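Long-range contacts in leucyl aminopeptidase (PDB 5NTD), which probably removes leucine and other residues from the N-termini of peptides as a manganese-dependent M17 aminopeptidase, here with bestatin bound: residues V78-V88 / F99-P108; S205-D214 / N504-A512. One frame throughout, in Å; residues are numbered along the deposited sequence.

Interaction 1. Residues V78-V88 / F99-P108; sequences VKEGGTYGVLV and FVRVVVGEVP
Tyr-84, Val-86 and Val-88 pair with Val-104, Val-102 and Val-100 through backbone hydrogen bonds in both directions. The bond from Val-102 N to Val-86 O is nearly straight, 2.8 Å long with 176° at the hydrogen. Non-hydrogen-bonded pairs alternate with them, where CA-H groups approach carbonyls, as Thr-83 CA does Val-104 O at 3.1 Å. Near the type II turn of Lys-79 to Gly-82, Gly-81 N reaches Glu-106 O and Glu-106 N gives a longer bond, 3.3 Å, to Gly-82 O.

The two strands form an antiparallel beta hairpin in the N-terminal, macro-like domain. Strand 83-89 is one of the two outermost strands of its sheet within the chain; strand 99-107 also pairs with strand 46-52.

Among apolar contacts, Leu-87 CD2 lies 3.8 Å from Phe-99 CB, and its CD1 meets the ring obliquely. On the face of Val-86, Val-88, Val-100, Val-102 and Val-104, Val-88 CG2 touches Val-102 CG2 at 4.0 Å. Helix 69-77 packs on this face through Ala-74.

Arg-101 is bent at chi2 (65°), which folds its guanidinium back over the hairpin. One face of the group lies on the backbone of Gly-85, whose C is 3.3 Å from the plane. Its polar partners lie outside the two strands: NE forms a salt bridge with Glu-133, NH2 a hydrogen bond with Gly-85 O of a second subunit.

Glu-106 extends beside the turn, and a water lies between its OE1 (2.9 Å) and Val-78 O. Its OE2 is 4.4 Å from Glu-80 OE2, and these like charges may raise either proton affinity.

Interaction 2. Residues S205-D214 / N504-A512; sequences STQLCQRLVD and NGATGFGPA
Asp-214 OD1 accepts a hydrogen bond from Ala-506 N, 2.8 Å long and nearly straight at 174°. The donor sits on the syn side of the carboxylate, 31° out of its plane. The methyl of Ala-506 packs on the helix beside it, with Val-213 CG1 at 3.5 Å. Gln-210 CG also reaches this residue, 3.4 Å from Ala-506 O.

Further along, Gly-508 comes close to the helix backbone, its CA 3.4 Å from Thr-206 O. With SG anti to the backbone N (chi1 -176°), Cys-209 lays its sulfur against Gly-508 CA and Pro-511 CG; its CB also touches Pro-511 CG. A water joins the two segments here: it accepts from Thr-206 OG1 and Ala-512 N and donates to Gly-508 O.

In the next shell, His-163 ND1 bonds Asp-214 OD2 and helps fix the carboxylate. Thr-507 OG1 takes the N-H of Phe-509 in an ST turn and also bonds Pro-499 O. Cys-321 of helix 314-328 packs against both Cys-209 and Pro-511.

The contact packs helix 196-214 against strand 505-506 and the loop leading from it into helix 511-519, in the catalytic domain. With both carboxylate oxygens engaged, Asp-214 is probably ionised despite its burial.

Interactions 1 and 2 lie in different parts of the subunit, their centres 27 Å apart and their nearest atoms about 13 Å apart, without touching. They follow in series along the chain. Interaction 1 belongs to the N-terminal domain, its centre about 29 Å from the centre of the chain. The centre of interaction 2 is about 4 Å from it, within the catalytic domain. There the side chain of Val-213 is about 10 Å from the bound bestatin and about 12 Å from a manganese ion. Interaction 2 is thus packing near the active site but not part of it. Both contacts also meet other subunits of the hexamer, interaction 1 by hydrogen bonds and interaction 2 by packing of Asp-214.

Interaction 1. Residues V78-V88 / F99-P108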
# COMPACT_ATOMS: atom_id res chain seq x y z
N VAL G 78 -1.91 -41.07 -24.78
CA VAL G 78 -1.75 -40.35 -23.50
C VAL G 78 -0.46 -39.52 -23.52
O VAL G 78 0.57 -39.93 -24.05
CB VAL G 78 -1.79 -41.28 -22.27
CG1 VAL G 78 -0.54 -42.15 -22.20
CG2 VAL G 78 -1.95 -40.48 -20.98
N LYS G 79 -0.57 -38.33 -22.96
CA LYS G 79 0.56 -37.39 -22.82
C LYS G 79 1.22 -37.60 -21.43
O LYS G 79 0.56 -37.94 -20.46
CB LYS G 79 0.10 -35.94 -23.03
CG LYS G 79 -0.32 -35.63 -24.47
CD LYS G 79 -0.73 -34.16 -24.65
CE LYS G 79 -2.07 -33.79 -24.00
NZ LYS G 79 -3.12 -33.51 -25.02
N GLU G 80 2.52 -37.37 -21.37
CA GLU G 80 3.28 -37.41 -20.10
C GLU G 80 2.68 -36.43 -19.09
O GLU G 80 2.37 -35.31 -19.41
CB GLU G 80 4.74 -37.07 -20.32
CG GLU G 80 5.56 -37.16 -19.06
CD GLU G 80 7.03 -36.81 -19.28
OE1 GLU G 80 7.41 -36.06 -18.45
OE2 GLU G 80 7.81 -37.21 -20.21
N GLY G 81 2.40 -36.94 -17.91
CA GLY G 81 1.67 -36.17 -16.89
C GLY G 81 0.19 -35.99 -17.12
O GLY G 81 -0.50 -35.34 -16.34
N GLY G 82 -0.32 -36.60 -18.18
CA GLY G 82 -1.76 -36.52 -18.53
C GLY G 82 -2.50 -37.86 -18.44
O GLY G 82 -1.91 -38.91 -18.15
N THR G 83 -3.80 -37.79 -18.66
CA THR G 83 -4.65 -38.97 -18.70
C THR G 83 -5.32 -39.12 -20.07
O THR G 83 -5.40 -38.18 -20.85
CB THR G 83 -5.74 -38.96 -17.62
OG1 THR G 83 -6.61 -37.86 -17.82
CG2 THR G 83 -5.15 -38.89 -16.24
N TYR G 84 -5.82 -40.33 -20.31
CA TYR G 84 -6.55 -40.68 -21.54
C TYR G 84 -7.46 -41.85 -21.24
O TYR G 84 -7.04 -42.88 -20.76
CB TYR G 84 -5.63 -41.04 -22.67
CG TYR G 84 -6.26 -40.88 -24.04
CD1 TYR G 84 -6.98 -41.93 -24.65
CD2 TYR G 84 -6.12 -39.69 -24.76
CE1 TYR G 84 -7.54 -41.78 -25.92
CE2 TYR G 84 -6.67 -39.54 -26.03
CZ TYR G 84 -7.37 -40.59 -26.62
OH TYR G 84 -7.93 -40.40 -27.86
N GLY G 85 -8.73 -41.65 -21.52
CA GLY G 85 -9.79 -42.61 -21.18
C GLY G 85 -10.40 -43.26 -22.42
O GLY G 85 -10.59 -42.62 -23.47
N VAL G 86 -10.67 -44.54 -22.28
CA VAL G 86 -11.35 -45.33 -23.34
C VAL G 86 -12.41 -46.25 -22.75
O VAL G 86 -12.27 -46.76 -21.62
CB VAL G 86 -10.41 -46.21 -24.17
CG1 VAL G 86 -9.50 -45.35 -25.00
CG2 VAL G 86 -9.63 -47.14 -23.27
N LEU G 87 -13.48 -46.42 -23.51
CA LEU G 87 -14.56 -47.36 -23.12
C LEU G 87 -14.22 -48.75 -23.58
O LEU G 87 -13.70 -48.95 -24.67
CB LEU G 87 -15.92 -46.96 -23.73
CG LEU G 87 -16.58 -45.71 -23.15
CD1 LEU G 87 -17.86 -45.49 -23.92
CD2 LEU G 87 -16.88 -45.82 -21.66
N VAL G 88 -14.53 -49.70 -22.74
CA VAL G 88 -14.44 -51.11 -23.10
C VAL G 88 -15.80 -51.77 -22.85
O VAL G 88 -16.28 -51.84 -21.72
CB VAL G 88 -13.37 -51.86 -22.29
CG1 VAL G 88 -13.23 -53.29 -22.77
CG2 VAL G 88 -12.01 -51.17 -22.42
N PHE G 99 -20.55 -50.50 -20.19
CA PHE G 99 -19.18 -50.14 -20.52
C PHE G 99 -18.37 -49.92 -19.26
O PHE G 99 -18.88 -49.49 -18.23
CB PHE G 99 -19.16 -48.89 -21.30
CG PHE G 99 -19.89 -48.97 -22.56
CD1 PHE G 99 -21.26 -48.72 -22.59
CD2 PHE G 99 -19.22 -49.18 -23.74
CE1 PHE G 99 -21.95 -48.72 -23.80
CE2 PHE G 99 -19.90 -49.19 -24.97
CZ PHE G 99 -21.26 -48.95 -24.99
N VAL G 100 -17.10 -50.29 -19.36
CA VAL G 100 -16.11 -49.94 -18.33
C VAL G 100 -15.20 -48.88 -18.94
O VAL G 100 -14.73 -49.01 -20.08
CB VAL G 100 -15.24 -51.13 -17.92
CG1 VAL G 100 -14.06 -50.64 -17.10
CG2 VAL G 100 -16.05 -52.11 -17.12
N ARG G 101 -15.02 -47.82 -18.18
CA ARG G 101 -14.12 -46.74 -18.61
C ARG G 101 -12.76 -47.08 -18.02
O ARG G 101 -12.64 -47.30 -16.82
CB ARG G 101 -14.59 -45.38 -18.12
CG ARG G 101 -13.76 -44.21 -18.62
CD ARG G 101 -13.83 -44.01 -20.13
NE ARG G 101 -13.51 -42.66 -20.55
CZ ARG G 101 -13.54 -42.20 -21.80
NH1 ARG G 101 -13.85 -42.99 -22.81
NH2 ARG G 101 -13.25 -40.93 -22.05
N VAL G 102 -11.76 -47.08 -18.88
CA VAL G 102 -10.38 -47.31 -18.47
C VAL G 102 -9.58 -46.04 -18.70
O VAL G 102 -9.50 -45.58 -19.83
CB VAL G 102 -9.69 -48.45 -19.26
CG1 VAL G 102 -8.24 -48.62 -18.84
CG2 VAL G 102 -10.43 -49.76 -19.03
N VAL G 103 -9.03 -45.50 -17.61
CA VAL G 103 -8.26 -44.24 -17.69
C VAL G 103 -6.82 -44.53 -17.47
O VAL G 103 -6.42 -45.02 -16.43
CB VAL G 103 -8.70 -43.20 -16.64
CG1 VAL G 103 -7.90 -41.91 -16.78
CG2 VAL G 103 -10.19 -42.90 -16.80
N VAL G 104 -6.05 -44.26 -18.51
CA VAL G 104 -4.59 -44.46 -18.47
C VAL G 104 -3.93 -43.12 -18.08
O VAL G 104 -4.32 -42.07 -18.59
CB VAL G 104 -4.05 -44.90 -19.83
CG1 VAL G 104 -2.55 -45.02 -19.81
CG2 VAL G 104 -4.65 -46.22 -20.24
N GLY G 105 -2.92 -43.20 -17.21
CA GLY G 105 -2.12 -42.04 -16.82
C GLY G 105 -0.65 -42.31 -16.87
O GLY G 105 -0.20 -43.32 -16.35
N GLU G 106 0.08 -41.42 -17.52
CA GLU G 106 1.52 -41.56 -17.70
C GLU G 106 2.29 -40.72 -16.67
O GLU G 106 2.23 -39.50 -16.66
CB GLU G 106 1.98 -41.22 -19.14
CG GLU G 106 3.45 -41.54 -19.42
CD GLU G 106 3.91 -41.13 -20.81
OE1 GLU G 106 3.19 -41.42 -21.78
OE2 GLU G 106 5.00 -40.49 -20.93
N VAL G 107 3.07 -41.42 -15.88
CA VAL G 107 3.98 -40.81 -14.88
C VAL G 107 5.34 -40.50 -15.52
O VAL G 107 5.94 -41.36 -16.15
CB VAL G 107 4.22 -41.76 -13.70
CG1 VAL G 107 5.05 -41.08 -12.62
CG2 VAL G 107 2.89 -42.22 -13.13
N PRO G 108 5.84 -39.26 -15.37
CA PRO G 108 7.20 -39.00 -15.84
C PRO G 108 8.27 -39.81 -15.11
O PRO G 108 8.08 -40.23 -13.97
CB PRO G 108 7.39 -37.52 -15.59
CG PRO G 108 6.51 -37.23 -14.45
CD PRO G 108 5.30 -38.10 -14.66
O HOH W 1 3.65 -40.02 -24.26

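Interaction 2. Residues S205-D214 / N504-A512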
# COMPACT_ATOMS: atom_id res chain seq x y z
N SER G 205 -3.52 -42.30 8.17
CA SER G 205 -2.87 -41.15 8.82
C SER G 205 -2.74 -39.94 7.86
O SER G 205 -2.93 -38.81 8.26
CB SER G 205 -1.53 -41.52 9.39
OG SER G 205 -1.68 -42.05 10.70
N THR G 206 -2.42 -40.21 6.60
CA THR G 206 -2.38 -39.15 5.59
C THR G 206 -3.75 -38.44 5.50
O THR G 206 -3.83 -37.22 5.46
CB THR G 206 -2.04 -39.70 4.22
OG1 THR G 206 -0.73 -40.26 4.27
CG2 THR G 206 -2.07 -38.60 3.14
N GLN G 207 -4.81 -39.24 5.49
CA GLN G 207 -6.18 -38.75 5.33
C GLN G 207 -6.76 -38.11 6.58
O GLN G 207 -7.49 -37.14 6.50
CB GLN G 207 -7.10 -39.83 4.84
CG GLN G 207 -6.76 -40.24 3.42
CD GLN G 207 -7.64 -41.36 2.89
OE1 GLN G 207 -8.24 -42.11 3.67
NE2 GLN G 207 -7.69 -41.49 1.58
N LEU G 208 -6.41 -38.64 7.74
CA LEU G 208 -6.80 -37.98 9.00
C LEU G 208 -6.12 -36.61 9.09
O LEU G 208 -6.73 -35.64 9.48
CB LEU G 208 -6.42 -38.82 10.22
CG LEU G 208 -6.71 -38.19 11.56
CD1 LEU G 208 -8.18 -37.85 11.71
CD2 LEU G 208 -6.30 -39.14 12.69
N CYS G 209 -4.85 -36.58 8.75
CA CYS G 209 -4.06 -35.34 8.74
C CYS G 209 -4.71 -34.33 7.80
O CYS G 209 -4.98 -33.19 8.16
CB CYS G 209 -2.65 -35.62 8.31
SG CYS G 209 -1.55 -34.17 8.37
N GLN G 210 -5.06 -34.82 6.62
CA GLN G 210 -5.80 -34.02 5.63
C GLN G 210 -7.10 -33.47 6.20
O GLN G 210 -7.45 -32.29 6.03
CB GLN G 210 -6.08 -34.84 4.39
CG GLN G 210 -6.55 -34.03 3.22
CD GLN G 210 -7.17 -34.90 2.13
OE1 GLN G 210 -6.62 -35.04 1.05
NE2 GLN G 210 -8.33 -35.47 2.42
N ARG G 211 -7.81 -34.32 6.92
CA ARG G 211 -9.13 -33.97 7.49
C ARG G 211 -8.98 -32.84 8.48
O ARG G 211 -9.74 -31.87 8.47
CB ARG G 211 -9.75 -35.19 8.16
CG ARG G 211 -11.19 -34.96 8.62
CD ARG G 211 -11.84 -36.24 9.18
NE ARG G 211 -13.19 -35.94 9.60
CZ ARG G 211 -14.22 -35.75 8.76
NH1 ARG G 211 -14.08 -35.90 7.45
NH2 ARG G 211 -15.40 -35.38 9.26
N LEU G 212 -8.02 -32.99 9.37
CA LEU G 212 -7.79 -32.02 10.45
C LEU G 212 -7.41 -30.64 9.86
O LEU G 212 -7.86 -29.60 10.31
CB LEU G 212 -6.73 -32.50 11.42
CG LEU G 212 -7.07 -33.78 12.21
CD1 LEU G 212 -5.83 -34.31 12.87
CD2 LEU G 212 -8.14 -33.53 13.26
N VAL G 213 -6.57 -30.68 8.84
CA VAL G 213 -6.06 -29.46 8.21
C VAL G 213 -7.15 -28.75 7.39
O VAL G 213 -7.38 -27.56 7.54
CB VAL G 213 -4.80 -29.76 7.37
CG1 VAL G 213 -4.32 -28.51 6.65
CG2 VAL G 213 -3.71 -30.25 8.29
N ASP G 214 -7.87 -29.53 6.60
CA ASP G 214 -9.04 -29.04 5.80
C ASP G 214 -10.11 -28.42 6.69
O ASP G 214 -10.77 -27.48 6.33
CB ASP G 214 -9.72 -30.17 5.02
CG ASP G 214 -9.09 -30.43 3.66
OD1 ASP G 214 -8.43 -29.53 3.10
OD2 ASP G 214 -9.22 -31.57 3.19
N ASN G 504 -6.44 -27.74 -4.07
CA ASN G 504 -7.57 -28.58 -3.61
C ASN G 504 -7.75 -28.68 -2.12
O ASN G 504 -8.71 -29.27 -1.64
CB ASN G 504 -7.46 -29.99 -4.18
CG ASN G 504 -7.63 -30.01 -5.69
OD1 ASN G 504 -8.41 -29.23 -6.25
ND2 ASN G 504 -6.90 -30.86 -6.34
N GLY G 505 -6.83 -28.11 -1.38
CA GLY G 505 -6.90 -28.16 0.08
C GLY G 505 -5.69 -28.87 0.67
O GLY G 505 -4.63 -28.87 0.10
N ALA G 506 -5.89 -29.47 1.84
CA ALA G 506 -4.81 -30.11 2.59
C ALA G 506 -4.27 -31.31 1.82
O ALA G 506 -4.98 -31.95 1.06
CB ALA G 506 -5.26 -30.54 3.93
N THR G 507 -2.98 -31.53 1.97
CA THR G 507 -2.26 -32.63 1.31
C THR G 507 -2.03 -33.84 2.23
O THR G 507 -1.65 -34.89 1.78
CB THR G 507 -0.87 -32.17 0.81
OG1 THR G 507 -0.16 -31.59 1.90
CG2 THR G 507 -1.01 -31.20 -0.28
N GLY G 508 -2.16 -33.63 3.53
CA GLY G 508 -1.77 -34.63 4.52
C GLY G 508 -0.27 -34.87 4.55
O GLY G 508 0.20 -35.95 4.94
N PHE G 509 0.50 -33.87 4.16
CA PHE G 509 1.98 -33.94 4.20
C PHE G 509 2.47 -33.97 5.64
O PHE G 509 2.03 -33.19 6.47
CB PHE G 509 2.57 -32.72 3.48
CG PHE G 509 4.07 -32.66 3.42
CD1 PHE G 509 4.83 -32.29 4.53
CD2 PHE G 509 4.72 -32.86 2.22
CE1 PHE G 509 6.21 -32.17 4.44
CE2 PHE G 509 6.09 -32.75 2.13
CZ PHE G 509 6.84 -32.41 3.23
N GLY G 510 3.41 -34.85 5.90
CA GLY G 510 4.13 -34.89 7.17
C GLY G 510 4.18 -36.25 7.84
O GLY G 510 5.26 -36.73 8.23
N PRO G 511 3.02 -36.89 8.03
CA PRO G 511 3.02 -38.17 8.74
C PRO G 511 3.83 -39.28 8.09
O PRO G 511 4.61 -39.94 8.76
CB PRO G 511 1.54 -38.54 8.77
CG PRO G 511 0.86 -37.22 8.78
CD PRO G 511 1.67 -36.36 7.86
N ALA G 512 3.68 -39.46 6.80
CA ALA G 512 4.44 -40.49 6.07
C ALA G 512 5.94 -40.21 6.11
O ALA G 512 6.76 -41.12 6.19
CB ALA G 512 3.97 -40.61 4.63
O HOH W 2 1.35 -38.52 4.79